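Local structure of cytochrome c' (Thermochromatium tepidum, 3VRC) at residues G15-I26 and V39-A50; D90-A101 and V110-C121. The protein binds a covalently attached heme c in a four-helix bundle and probably serves in electron transfer in a purple photosynthetic bacterium. One frame throughout, in Å; residues are numbered along the deposited sequence. Where two conformers were deposited one is given.

Contact 1 of 2, residues G15-I26 and V39-A50; sequences GYAFMAWNMGKI and VRAAANVVAAIA. With HEC (heme c), chain L.
Met19 runs alongside Ile49 in the opposite direction, and its CG lies 3.6 Å from Ile49 CG2. A bend at chi3 (-68°) carries the methyl group back from the sulfur towards the heme, where Met19 CE sits 4.1 Å from C4B. One turn on, Met23 crosses Val46 at about a right angle, its SD 3.9 Å from Val46 CG2. At the other end Ile26 puts CG1 on the methyl of Ala42; two turns back and nearer the heme, Phe18 turns its ring edge to Val45, CD2 to CG1 at 3.7 Å. Asn22 points at the partner helix yet bonds within its own: ND2 donates to Phe18 O at 2.9 Å (157°), reaching that oxygen from the face opposite Asn22 N. The amide thus lies fixed against Ala42 and Val45, and Lys25 NZ adds a weak bond to OD1. On the heme side of helix 5-31, Tyr16 lays one ring face over the porphyrin with CD1 3.3 Å from the iron, and its OH is hydrogen-bonded to Tyr58. Ser52 of the second subunit packs on Phe18 and Val45. The amide that faces the partner therefore keeps its bonds within its own helix, leaving apolar packing to join the two antiparallel helices.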
loop_
_atom_site.group_PDB
_atom_site.type_symbol
_atom_site.label_atom_id
_atom_site.label_comp_id
_atom_site.label_asym_id
_atom_site.label_seq_id
_atom_site.Cartn_x
_atom_site.Cartn_y
_atom_site.Cartn_z
ATOM N N GLY B 15 4.571 3.148 -1.250
ATOM C CA GLY B 15 3.500 2.687 -2.125
ATOM C C GLY B 15 3.989 1.814 -3.249
ATOM O O GLY B 15 3.400 0.772 -3.542
ATOM N N TYR B 16 5.098 2.215 -3.892
ATOM C CA TYR B 16 5.628 1.376 -4.969
ATOM C C TYR B 16 6.099 0.036 -4.462
ATOM O O TYR B 16 5.857 -0.995 -5.087
ATOM C CB TYR B 16 6.797 2.118 -5.692
ATOM C CG TYR B 16 6.403 3.349 -6.388
ATOM C CD1 TYR B 16 5.369 3.374 -7.338
ATOM C CD2 TYR B 16 7.095 4.546 -6.139
ATOM C CE1 TYR B 16 4.988 4.554 -7.977
ATOM C CE2 TYR B 16 6.717 5.721 -6.772
ATOM C CZ TYR B 16 5.656 5.743 -7.652
ATOM O OH TYR B 16 5.254 6.941 -8.223
ATOM N N ALA B 17 6.811 -0.012 -3.322
ATOM C CA ALA B 17 7.314 -1.264 -2.790
ATOM C C ALA B 17 6.146 -2.194 -2.463
ATOM O O ALA B 17 6.219 -3.393 -2.704
ATOM C CB ALA B 17 8.107 -1.007 -1.541
ATOM N N PHE B 18 5.055 -1.635 -1.906
ATOM C CA PHE B 18 3.979 -2.501 -1.519
ATOM C C PHE B 18 3.218 -3.007 -2.732
ATOM O O PHE B 18 2.773 -4.170 -2.754
ATOM C CB PHE B 18 3.058 -1.774 -0.491
ATOM C CG PHE B 18 2.395 -2.761 0.413
ATOM C CD1 PHE B 18 3.107 -3.392 1.413
ATOM C CD2 PHE B 18 1.045 -3.119 0.272
ATOM C CE1 PHE B 18 2.546 -4.325 2.265
ATOM C CE2 PHE B 18 0.480 -4.049 1.110
ATOM C CZ PHE B 18 1.220 -4.666 2.097
ATOM N N MET B 19 3.084 -2.168 -3.764
ATOM C CA MET B 19 2.517 -2.663 -5.052
ATOM C C MET B 19 3.380 -3.775 -5.577
ATOM O O MET B 19 2.823 -4.773 -6.062
ATOM C CB MET B 19 2.406 -1.571 -6.077
ATOM C CG MET B 19 1.259 -0.616 -5.845
ATOM S SD MET B 19 0.808 0.350 -7.325
ATOM C CE MET B 19 2.268 1.380 -7.508
ATOM N N ALA B 20 4.686 -3.598 -5.595
ATOM C CA ALA B 20 5.553 -4.607 -6.167
ATOM C C ALA B 20 5.426 -5.958 -5.484
ATOM O O ALA B 20 5.390 -6.980 -6.136
ATOM C CB ALA B 20 6.983 -4.121 -6.154
ATOM N N TRP B 21 5.294 -5.934 -4.144
ATOM C CA TRP B 21 5.139 -7.206 -3.427
ATOM C C TRP B 21 3.857 -7.908 -3.891
ATOM O O TRP B 21 3.869 -9.128 -4.132
ATOM C CB TRP B 21 5.057 -6.901 -1.931
ATOM C CG TRP B 21 4.832 -8.137 -1.123
ATOM C CD1 TRP B 21 5.501 -9.304 -1.170
ATOM C CD2 TRP B 21 3.813 -8.337 -0.126
ATOM N NE1 TRP B 21 4.970 -10.238 -0.311
ATOM C CE2 TRP B 21 3.949 -9.661 0.352
ATOM C CE3 TRP B 21 2.814 -7.514 0.414
ATOM C CZ2 TRP B 21 3.102 -10.179 1.344
ATOM C CZ3 TRP B 21 1.958 -8.036 1.373
ATOM C CH2 TRP B 21 2.120 -9.349 1.823
ATOM N N ASN B 22 2.792 -7.160 -4.011
ATOM C CA ASN B 22 1.512 -7.757 -4.443
ATOM C C ASN B 22 1.535 -8.193 -5.915
ATOM O O ASN B 22 0.989 -9.250 -6.237
ATOM C CB ASN B 22 0.392 -6.807 -4.076
ATOM C CG ASN B 22 0.128 -6.897 -2.572
ATOM O OD1 ASN B 22 -0.505 -7.857 -2.126
ATOM N ND2 ASN B 22 0.686 -5.980 -1.787
ATOM N N MET B 23 2.193 -7.434 -6.793
ATOM C CA MET B 23 2.397 -7.893 -8.167
ATOM C C MET B 23 3.109 -9.220 -8.178
ATOM O O MET B 23 2.725 -10.107 -8.963
ATOM C CB MET B 23 3.178 -6.865 -8.973
ATOM C CG MET B 23 2.426 -5.582 -9.252
ATOM S SD MET B 23 1.112 -5.733 -10.466
ATOM C CE MET B 23 2.053 -5.814 -11.984
ATOM N N GLY B 24 4.135 -9.402 -7.342
ATOM C CA GLY B 24 4.862 -10.639 -7.322
ATOM C C GLY B 24 3.995 -11.796 -6.924
ATOM O O GLY B 24 4.165 -12.918 -7.449
ATOM N N LYS B 25 3.035 -11.595 -6.011
ATOM C CA LYS B 25 2.134 -12.695 -5.664
ATOM C C LYS B 25 1.268 -13.047 -6.854
ATOM O O LYS B 25 0.982 -14.251 -7.054
ATOM C CB LYS B 25 1.233 -12.280 -4.455
ATOM C CG LYS B 25 2.009 -12.130 -3.158
ATOM C CD LYS B 25 1.260 -11.922 -1.872
ATOM C CE LYS B 25 0.904 -10.527 -1.718
ATOM N NZ LYS B 25 -0.029 -10.283 -0.591
ATOM N N ILE B 26 0.773 -12.065 -7.588
ATOM C CA ILE B 26 -0.053 -12.389 -8.763
ATOM C C ILE B 26 0.758 -13.206 -9.775
ATOM O O ILE B 26 0.277 -14.229 -10.275
ATOM C CB ILE B 26 -0.647 -11.127 -9.362
ATOM C CG1 ILE B 26 -1.520 -10.408 -8.344
ATOM C CG2 ILE B 26 -1.447 -11.490 -10.639
ATOM C CD1 ILE B 26 -2.014 -9.029 -8.783
ATOM N N VAL B 39 -5.113 -13.800 -5.176
ATOM C CA VAL B 39 -4.994 -12.873 -6.295
ATOM C C VAL B 39 -5.933 -11.700 -6.162
ATOM O O VAL B 39 -5.547 -10.570 -6.457
ATOM C CB VAL B 39 -5.134 -13.643 -7.626
ATOM C CG1 VAL B 39 -5.171 -12.691 -8.790
ATOM C CG2 VAL B 39 -3.988 -14.633 -7.757
ATOM N N ARG B 40 -7.160 -11.931 -5.730
ATOM C CA ARG B 40 -8.104 -10.835 -5.425
ATOM C C ARG B 40 -7.479 -9.854 -4.459
ATOM O O ARG B 40 -7.480 -8.643 -4.677
ATOM C CB ARG B 40 -9.397 -11.395 -4.782
ATOM C CG ARG B 40 -10.367 -11.982 -5.786
ATOM C CD ARG B 40 -11.641 -12.488 -5.050
ATOM N NE ARG B 40 -12.583 -13.088 -5.998
ATOM C CZ ARG B 40 -12.650 -14.378 -6.336
ATOM N NH1 ARG B 40 -11.905 -15.304 -5.709
ATOM N NH2 ARG B 40 -13.533 -14.755 -7.246
ATOM N N ALA B 41 -6.963 -10.350 -3.345
ATOM C CA ALA B 41 -6.425 -9.456 -2.310
ATOM C C ALA B 41 -5.240 -8.650 -2.887
ATOM O O ALA B 41 -5.106 -7.454 -2.631
ATOM C CB ALA B 41 -6.002 -10.281 -1.101
ATOM N N ALA B 42 -4.354 -9.316 -3.610
ATOM C CA ALA B 42 -3.178 -8.661 -4.185
ATOM C C ALA B 42 -3.581 -7.628 -5.221
ATOM O O ALA B 42 -3.039 -6.511 -5.247
ATOM C CB ALA B 42 -2.272 -9.691 -4.776
ATOM N N ALA B 43 -4.496 -7.995 -6.117
ATOM C CA ALA B 43 -4.967 -7.066 -7.144
ATOM C C ALA B 43 -5.646 -5.860 -6.518
ATOM O O ALA B 43 -5.517 -4.742 -7.009
ATOM C CB ALA B 43 -5.927 -7.767 -8.082
ATOM N N ASN B 44 -6.385 -6.083 -5.408
ATOM C CA ASN B 44 -7.049 -4.941 -4.747
ATOM C C ASN B 44 -5.996 -3.954 -4.204
ATOM O O ASN B 44 -6.276 -2.745 -4.227
ATOM C CB ASN B 44 -7.940 -5.440 -3.623
ATOM C CG ASN B 44 -9.190 -6.122 -4.139
ATOM O OD1 ASN B 44 -9.495 -6.084 -5.330
ATOM N ND2 ASN B 44 -9.907 -6.726 -3.215
ATOM N N VAL B 45 -4.880 -4.462 -3.725
ATOM C CA VAL B 45 -3.813 -3.554 -3.275
ATOM C C VAL B 45 -3.322 -2.713 -4.461
ATOM O O VAL B 45 -3.140 -1.485 -4.356
ATOM C CB VAL B 45 -2.649 -4.300 -2.647
ATOM C CG1 VAL B 45 -1.488 -3.338 -2.419
ATOM C CG2 VAL B 45 -3.049 -4.940 -1.335
ATOM N N VAL B 46 -3.030 -3.364 -5.588
ATOM C CA VAL B 46 -2.478 -2.626 -6.720
ATOM C C VAL B 46 -3.440 -1.603 -7.193
ATOM O O VAL B 46 -3.068 -0.436 -7.441
ATOM C CB VAL B 46 -2.004 -3.620 -7.824
ATOM C CG1 VAL B 46 -1.457 -2.826 -9.024
ATOM C CG2 VAL B 46 -0.982 -4.575 -7.324
ATOM N N ALA B 47 -4.734 -1.960 -7.330
ATOM C CA ALA B 47 -5.744 -1.015 -7.721
ATOM C C ALA B 47 -5.841 0.148 -6.757
ATOM O O ALA B 47 -5.942 1.334 -7.169
ATOM C CB ALA B 47 -7.078 -1.701 -7.863
ATOM N N ALA B 48 -5.865 -0.139 -5.472
ATOM C CA ALA B 48 -6.050 0.924 -4.485
ATOM C C ALA B 48 -4.832 1.883 -4.512
ATOM O O ALA B 48 -5.022 3.119 -4.520
ATOM C CB ALA B 48 -6.277 0.371 -3.090
ATOM N N ILE B 49 -3.643 1.342 -4.461
ATOM C CA ILE B 49 -2.460 2.213 -4.426
ATOM C C ILE B 49 -2.321 3.003 -5.722
ATOM O O ILE B 49 -2.029 4.211 -5.691
ATOM C CB ILE B 49 -1.215 1.436 -4.099
ATOM C CG1 ILE B 49 -1.323 0.828 -2.673
ATOM C CG2 ILE B 49 0.041 2.332 -4.255
ATOM C CD1 ILE B 49 -0.127 0.028 -2.250
ATOM N N ALA B 50 -2.618 2.383 -6.869
ATOM C CA ALA B 50 -2.506 3.095 -8.145
ATOM C C ALA B 50 -3.497 4.205 -8.255
ATOM O O ALA B 50 -3.287 5.115 -9.069
ATOM C CB ALA B 50 -2.663 2.107 -9.285
HETATM FE FE HEC L . 7.382 2.545 -9.781
HETATM C CHA HEC L . 10.096 3.360 -7.800
HETATM C CHB HEC L . 7.393 -0.652 -8.526
HETATM C CHC HEC L . 4.395 1.926 -11.296
HETATM C CHD HEC L . 7.383 5.723 -11.006
HETATM N NA HEC L . 8.588 1.505 -8.453
HETATM C C1A HEC L . 9.633 2.005 -7.743
HETATM C C2A HEC L . 10.277 0.969 -7.020
HETATM C C3A HEC L . 9.522 -0.218 -7.232
HETATM C C4A HEC L . 8.450 0.213 -8.093
HETATM C CMA HEC L . 9.700 -1.563 -6.644
HETATM C CAA HEC L . 11.563 1.098 -6.267
HETATM C CBA HEC L . 11.506 0.739 -4.861
HETATM C CGA HEC L . 10.538 1.670 -4.219
HETATM O O1A HEC L . 9.764 1.133 -3.349
HETATM O O2A HEC L . 10.500 2.890 -4.420
HETATM N NB HEC L . 6.107 0.947 -9.839
HETATM C C1B HEC L . 6.284 -0.255 -9.307
HETATM C C2B HEC L . 5.268 -1.204 -9.706
HETATM C C3B HEC L . 4.392 -0.429 -10.469
HETATM C C4B HEC L . 4.940 0.907 -10.534
HETATM C CMB HEC L . 5.161 -2.622 -9.345
HETATM C CAB HEC L . 3.130 -0.826 -11.215
HETATM C CBB HEC L . 2.203 -1.755 -10.535
HETATM N NC HEC L . 6.108 3.637 -10.945
HETATM C C1C HEC L . 4.934 3.212 -11.511
HETATM C C2C HEC L . 4.348 4.222 -12.388
HETATM C C3C HEC L . 5.229 5.318 -12.266
HETATM C C4C HEC L . 6.303 4.898 -11.385
HETATM C CMC HEC L . 3.122 4.001 -13.191
HETATM C CAC HEC L . 5.176 6.657 -12.958
HETATM C CBC HEC L . 3.838 7.071 -13.495
HETATM N ND HEC L . 8.527 4.180 -9.523
HETATM C C1D HEC L . 8.379 5.405 -10.081
HETATM C C2D HEC L . 9.344 6.358 -9.623
HETATM C C3D HEC L . 10.080 5.726 -8.655
HETATM C C4D HEC L . 9.515 4.368 -8.588
HETATM C CMD HEC L . 9.499 7.781 -10.118
HETATM C CAD HEC L . 11.160 6.254 -7.761
HETATM C CBD HEC L . 10.537 6.816 -6.454
HETATM C CGD HEC L . 11.567 7.494 -5.567
HETATM O O1D HEC L . 12.641 6.862 -5.346
HETATM O O2D HEC L . 11.316 8.634 -5.148
#

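Contact 2 of 2, residues D90-A101 and V110-C121; sequences DLGTAANALAAA and VKSAFADVGAAC. With HEC (heme c), chain L.
Leu98 and Val117 interlock as knobs into holes, each filling a gap in the opposite helix. Leu98 fits among Val110, Ala113, Phe114 and Val117; with CG anti to the backbone N (chi1 175°), its CD1 reaches Val110 CG1 at 4.0 Å. Val117 answers among Leu91, Ala94, Ala95 and Leu98, and its CG2 presses on the backbone, 3.3 Å from Ala94 O. Small alanines allow the antiparallel axes of the two segments to approach to 8.5 Å: Ala113 CB lies 3.6 Å from Leu98 CA, and Ala120 meets Leu91 in like fashion. A water adds a polar link, donating to Ala94 O at 2.7 Å and to Ala113 O at 2.8 Å, and so bridges two carbonyls that already accept bonds within their helices. Covalent chemistry closes the heme end, where Cys121 SG is bonded to CAB of the porphyrin at 1.9 Å. Leu91 packs on this thioether, its CD1 3.7 Å from the same CAB, while Val117 CG1 touches the neighbouring CBB. In the bundle, helix 5-31 covers Phe114 and Val117 through Met23, and helix 36-50 lies on that same side of the pair, against helix 81-103, with Ala50 on Leu91 and Ala95 and Ala47 on Asn96.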
loop_
_atom_site.group_PDB
_atom_site.type_symbol
_atom_site.label_atom_id
_atom_site.label_comp_id
_atom_site.label_asym_id
_atom_site.label_seq_id
_atom_site.Cartn_x
_atom_site.Cartn_y
_atom_site.Cartn_z
ATOM N N ASP B 90 -2.691 5.830 -16.707
ATOM C CA ASP B 90 -2.738 4.568 -17.378
ATOM C C ASP B 90 -2.598 3.428 -16.376
ATOM O O ASP B 90 -3.312 2.421 -16.495
ATOM C CB ASP B 90 -1.575 4.411 -18.369
ATOM C CG ASP B 90 -1.686 5.257 -19.655
ATOM O OD1 ASP B 90 -2.725 5.863 -19.908
ATOM O OD2 ASP B 90 -0.604 5.270 -20.358
ATOM N N LEU B 91 -1.718 3.566 -15.386
ATOM C CA LEU B 91 -1.636 2.554 -14.339
ATOM C C LEU B 91 -2.936 2.464 -13.560
ATOM O O LEU B 91 -3.387 1.332 -13.291
ATOM C CB LEU B 91 -0.481 2.822 -13.374
ATOM C CG LEU B 91 -0.357 1.757 -12.288
ATOM C CD1 LEU B 91 0.139 0.464 -12.865
ATOM C CD2 LEU B 91 0.552 2.233 -11.144
ATOM N N GLY B 92 -3.547 3.580 -13.180
ATOM C CA GLY B 92 -4.755 3.505 -12.391
ATOM C C GLY B 92 -5.839 2.698 -13.090
ATOM O O GLY B 92 -6.529 1.876 -12.489
ATOM N N THR B 93 -6.007 2.985 -14.393
ATOM C CA THR B 93 -7.051 2.321 -15.183
ATOM C C THR B 93 -6.700 0.858 -15.330
ATOM O O THR B 93 -7.593 -0.041 -15.135
ATOM C CB THR B 93 -7.133 2.991 -16.558
ATOM O OG1 THR B 93 -7.525 4.356 -16.323
ATOM C CG2 THR B 93 -8.072 2.233 -17.526
ATOM N N ALA B 94 -5.468 0.504 -15.665
ATOM C CA ALA B 94 -5.073 -0.897 -15.841
ATOM C C ALA B 94 -5.222 -1.625 -14.514
ATOM O O ALA B 94 -5.667 -2.795 -14.486
ATOM C CB ALA B 94 -3.659 -1.009 -16.378
ATOM N N ALA B 95 -4.858 -0.976 -13.413
ATOM C CA ALA B 95 -4.910 -1.663 -12.095
ATOM C C ALA B 95 -6.359 -1.907 -11.711
ATOM O O ALA B 95 -6.668 -2.990 -11.158
ATOM C CB ALA B 95 -4.217 -0.808 -11.070
ATOM N N ASN B 96 -7.260 -0.985 -11.947
ATOM C CA ASN B 96 -8.675 -1.253 -11.720
ATOM C C ASN B 96 -9.167 -2.440 -12.565
ATOM O O ASN B 96 -9.897 -3.327 -12.066
ATOM C CB ASN B 96 -9.505 -0.045 -11.980
ATOM C CG ASN B 96 -9.434 0.939 -10.814
ATOM O OD1 ASN B 96 -9.183 0.578 -9.676
ATOM N ND2 ASN B 96 -9.788 2.164 -11.097
ATOM N N ALA B 97 -8.711 -2.522 -13.817
ATOM C CA ALA B 97 -9.085 -3.682 -14.636
ATOM C C ALA B 97 -8.522 -4.992 -14.112
ATOM O O ALA B 97 -9.187 -6.036 -14.238
ATOM C CB ALA B 97 -8.677 -3.406 -16.091
ATOM N N LEU B 98 -7.347 -4.959 -13.520
ATOM C CA LEU B 98 -6.794 -6.140 -12.881
ATOM C C LEU B 98 -7.613 -6.571 -11.674
ATOM O O LEU B 98 -7.882 -7.762 -11.495
ATOM C CB LEU B 98 -5.345 -5.833 -12.520
ATOM C CG LEU B 98 -4.616 -6.918 -11.712
ATOM C CD1 LEU B 98 -4.621 -8.256 -12.439
ATOM C CD2 LEU B 98 -3.209 -6.418 -11.367
ATOM N N ALA B 99 -8.028 -5.632 -10.822
ATOM C CA ALA B 99 -8.876 -5.994 -9.696
ATOM C C ALA B 99 -10.233 -6.551 -10.183
ATOM O O ALA B 99 -10.750 -7.499 -9.595
ATOM C CB ALA B 99 -9.098 -4.753 -8.783
ATOM N N ALA B 100 -10.796 -5.964 -11.241
ATOM C CA ALA B 100 -12.043 -6.517 -11.774
ATOM C C ALA B 100 -11.824 -7.924 -12.347
ATOM O O ALA B 100 -12.650 -8.832 -12.073
ATOM C CB ALA B 100 -12.601 -5.576 -12.838
ATOM N N ALA B 101 -10.729 -8.183 -13.057
ATOM C CA ALA B 101 -10.434 -9.512 -13.568
ATOM C C ALA B 101 -10.256 -10.478 -12.414
ATOM O O ALA B 101 -10.778 -11.612 -12.445
ATOM C CB ALA B 101 -9.215 -9.497 -14.454
ATOM N N VAL B 110 -7.080 -12.603 -15.511
ATOM C CA VAL B 110 -6.036 -11.975 -14.742
ATOM C C VAL B 110 -4.738 -11.932 -15.503
ATOM O O VAL B 110 -4.037 -10.917 -15.443
ATOM C CB VAL B 110 -5.912 -12.670 -13.371
ATOM C CG1 VAL B 110 -4.631 -12.234 -12.632
ATOM C CG2 VAL B 110 -7.146 -12.376 -12.530
ATOM N N LYS B 111 -4.388 -12.983 -16.229
ATOM C CA LYS B 111 -3.145 -12.985 -16.959
ATOM C C LYS B 111 -3.077 -11.784 -17.904
ATOM O O LYS B 111 -2.047 -11.093 -17.996
ATOM C CB LYS B 111 -3.038 -14.305 -17.728
ATOM C CG LYS B 111 -1.729 -14.506 -18.477
ATOM C CD LYS B 111 -1.606 -15.908 -19.100
ATOM C CE LYS B 111 -2.524 -15.990 -20.317
ATOM N NZ LYS B 111 -2.383 -17.219 -21.106
ATOM N N SER B 112 -4.154 -11.541 -18.650
ATOM C CA SER B 112 -4.178 -10.408 -19.577
ATOM C C SER B 112 -4.095 -9.081 -18.826
ATOM O O SER B 112 -3.309 -8.189 -19.197
ATOM C CB SER B 112 -5.473 -10.490 -20.428
ATOM O OG SER B 112 -5.539 -9.341 -21.259
ATOM N N ALA B 113 -4.899 -8.950 -17.795
ATOM C CA ALA B 113 -4.939 -7.647 -17.104
ATOM C C ALA B 113 -3.593 -7.421 -16.369
ATOM O O ALA B 113 -3.114 -6.245 -16.317
ATOM C CB ALA B 113 -6.077 -7.629 -16.127
ATOM N N PHE B 114 -2.950 -8.461 -15.909
ATOM C CA PHE B 114 -1.684 -8.342 -15.211
ATOM C C PHE B 114 -0.606 -7.867 -16.183
ATOM O O PHE B 114 0.258 -7.065 -15.818
ATOM C CB PHE B 114 -1.340 -9.695 -14.595
ATOM C CG PHE B 114 -0.014 -9.766 -13.881
ATOM C CD1 PHE B 114 0.131 -9.031 -12.634
ATOM C CD2 PHE B 114 1.003 -10.528 -14.303
ATOM C CE1 PHE B 114 1.291 -9.083 -11.938
ATOM C CE2 PHE B 114 2.191 -10.553 -13.558
ATOM C CZ PHE B 114 2.308 -9.826 -12.377
ATOM N N ALA B 115 -0.613 -8.375 -17.415
ATOM C CA ALA B 115 0.319 -7.896 -18.446
ATOM C C ALA B 115 0.136 -6.418 -18.683
ATOM O O ALA B 115 1.125 -5.690 -18.792
ATOM C CB ALA B 115 0.066 -8.686 -19.738
ATOM N N ASP B 116 -1.089 -5.954 -18.759
ATOM C CA ASP B 116 -1.333 -4.548 -19.041
ATOM C C ASP B 116 -0.825 -3.669 -17.859
ATOM O O ASP B 116 -0.258 -2.599 -18.062
ATOM C CB ASP B 116 -2.791 -4.232 -19.299
ATOM C CG ASP B 116 -3.348 -4.848 -20.587
ATOM O OD1 ASP B 116 -2.556 -5.434 -21.339
ATOM O OD2 ASP B 116 -4.564 -4.768 -20.780
ATOM N N VAL B 117 -1.046 -4.113 -16.626
ATOM C CA VAL B 117 -0.484 -3.381 -15.477
ATOM C C VAL B 117 1.018 -3.365 -15.546
ATOM O O VAL B 117 1.620 -2.277 -15.375
ATOM C CB VAL B 117 -1.014 -3.984 -14.154
ATOM C CG1 VAL B 117 -0.309 -3.347 -12.983
ATOM C CG2 VAL B 117 -2.521 -3.744 -14.040
ATOM N N GLY B 118 1.678 -4.514 -15.714
ATOM C CA GLY B 118 3.120 -4.532 -15.729
ATOM C C GLY B 118 3.660 -3.600 -16.802
ATOM O O GLY B 118 4.695 -2.956 -16.604
ATOM N N ALA B 119 2.995 -3.560 -17.959
ATOM C CA ALA B 119 3.453 -2.654 -19.029
ATOM C C ALA B 119 3.371 -1.199 -18.575
ATOM O O ALA B 119 4.239 -0.395 -18.930
ATOM C CB ALA B 119 2.639 -2.910 -20.280
ATOM N N ALA B 120 2.326 -0.861 -17.811
ATOM C CA ALA B 120 2.179 0.508 -17.314
ATOM C C ALA B 120 3.277 0.846 -16.283
ATOM O O ALA B 120 3.800 1.961 -16.282
ATOM C CB ALA B 120 0.781 0.744 -16.760
ATOM N N CYS B 121 3.616 -0.080 -15.401
ATOM C CA CYS B 121 4.726 0.177 -14.472
ATOM C C CYS B 121 6.006 0.438 -15.289
ATOM O O CYS B 121 6.741 1.392 -15.038
ATOM C CB CYS B 121 4.993 -1.019 -13.568
ATOM S SG CYS B 121 3.590 -1.858 -12.768
HETATM FE FE HEC L . 7.382 2.545 -9.781
HETATM C CHA HEC L . 10.096 3.360 -7.800
HETATM C CHB HEC L . 7.393 -0.652 -8.526
HETATM C CHC HEC L . 4.395 1.926 -11.296
HETATM C CHD HEC L . 7.383 5.723 -11.006
HETATM N NA HEC L . 8.588 1.505 -8.453
HETATM C C1A HEC L . 9.633 2.005 -7.743
HETATM C C2A HEC L . 10.277 0.969 -7.020
HETATM C C3A HEC L . 9.522 -0.218 -7.232
HETATM C C4A HEC L . 8.450 0.213 -8.093
HETATM C CMA HEC L . 9.700 -1.563 -6.644
HETATM C CAA HEC L . 11.563 1.098 -6.267
HETATM C CBA HEC L . 11.506 0.739 -4.861
HETATM C CGA HEC L . 10.538 1.670 -4.219
HETATM O O1A HEC L . 9.764 1.133 -3.349
HETATM O O2A HEC L . 10.500 2.890 -4.420
HETATM N NB HEC L . 6.107 0.947 -9.839
HETATM C C1B HEC L . 6.284 -0.255 -9.307
HETATM C C2B HEC L . 5.268 -1.204 -9.706
HETATM C C3B HEC L . 4.392 -0.429 -10.469
HETATM C C4B HEC L . 4.940 0.907 -10.534
HETATM C CMB HEC L . 5.161 -2.622 -9.345
HETATM C CAB HEC L . 3.130 -0.826 -11.215
HETATM C CBB HEC L . 2.203 -1.755 -10.535
HETATM N NC HEC L . 6.108 3.637 -10.945
HETATM C C1C HEC L . 4.934 3.212 -11.511
HETATM C C2C HEC L . 4.348 4.222 -12.388
HETATM C C3C HEC L . 5.229 5.318 -12.266
HETATM C C4C HEC L . 6.303 4.898 -11.385
HETATM C CMC HEC L . 3.122 4.001 -13.191
HETATM C CAC HEC L . 5.176 6.657 -12.958
HETATM C CBC HEC L . 3.838 7.071 -13.495
HETATM N ND HEC L . 8.527 4.180 -9.523
HETATM C C1D HEC L . 8.379 5.405 -10.081
HETATM C C2D HEC L . 9.344 6.358 -9.623
HETATM C C3D HEC L . 10.080 5.726 -8.655
HETATM C C4D HEC L . 9.515 4.368 -8.588
HETATM C CMD HEC L . 9.499 7.781 -10.118
HETATM C CAD HEC L . 11.160 6.254 -7.761
HETATM C CBD HEC L . 10.537 6.816 -6.454
HETATM C CGD HEC L . 11.567 7.494 -5.567
HETATM O O1D HEC L . 12.641 6.862 -5.346
HETATM O O2D HEC L . 11.316 8.634 -5.148
HETATM O O HOH W 1 -5.203 -4.356 -16.696
#

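The two contacts follow one another along the chain, which builds one antiparallel helix pair, 5-31 with 36-50, and then a second, 81-103 with 107-128. Their centres are about 11 Å apart, and together they form the four-helix bundle of cytochrome c'. The pairs meet where Met23 CE lies 3.4 Å from Phe114 CE1 and where Ile26 CG2 comes 3.5 Å from Phe114 CD1; between helices 36-50 and 81-103, Ala47 CB packs against Ala95 O. Both reach the same heme: contact 1 provides Tyr16 over one face, contact 2 the attachment through Cys121, next to the axial ligand His125. The cofactor is thus held between the two halves.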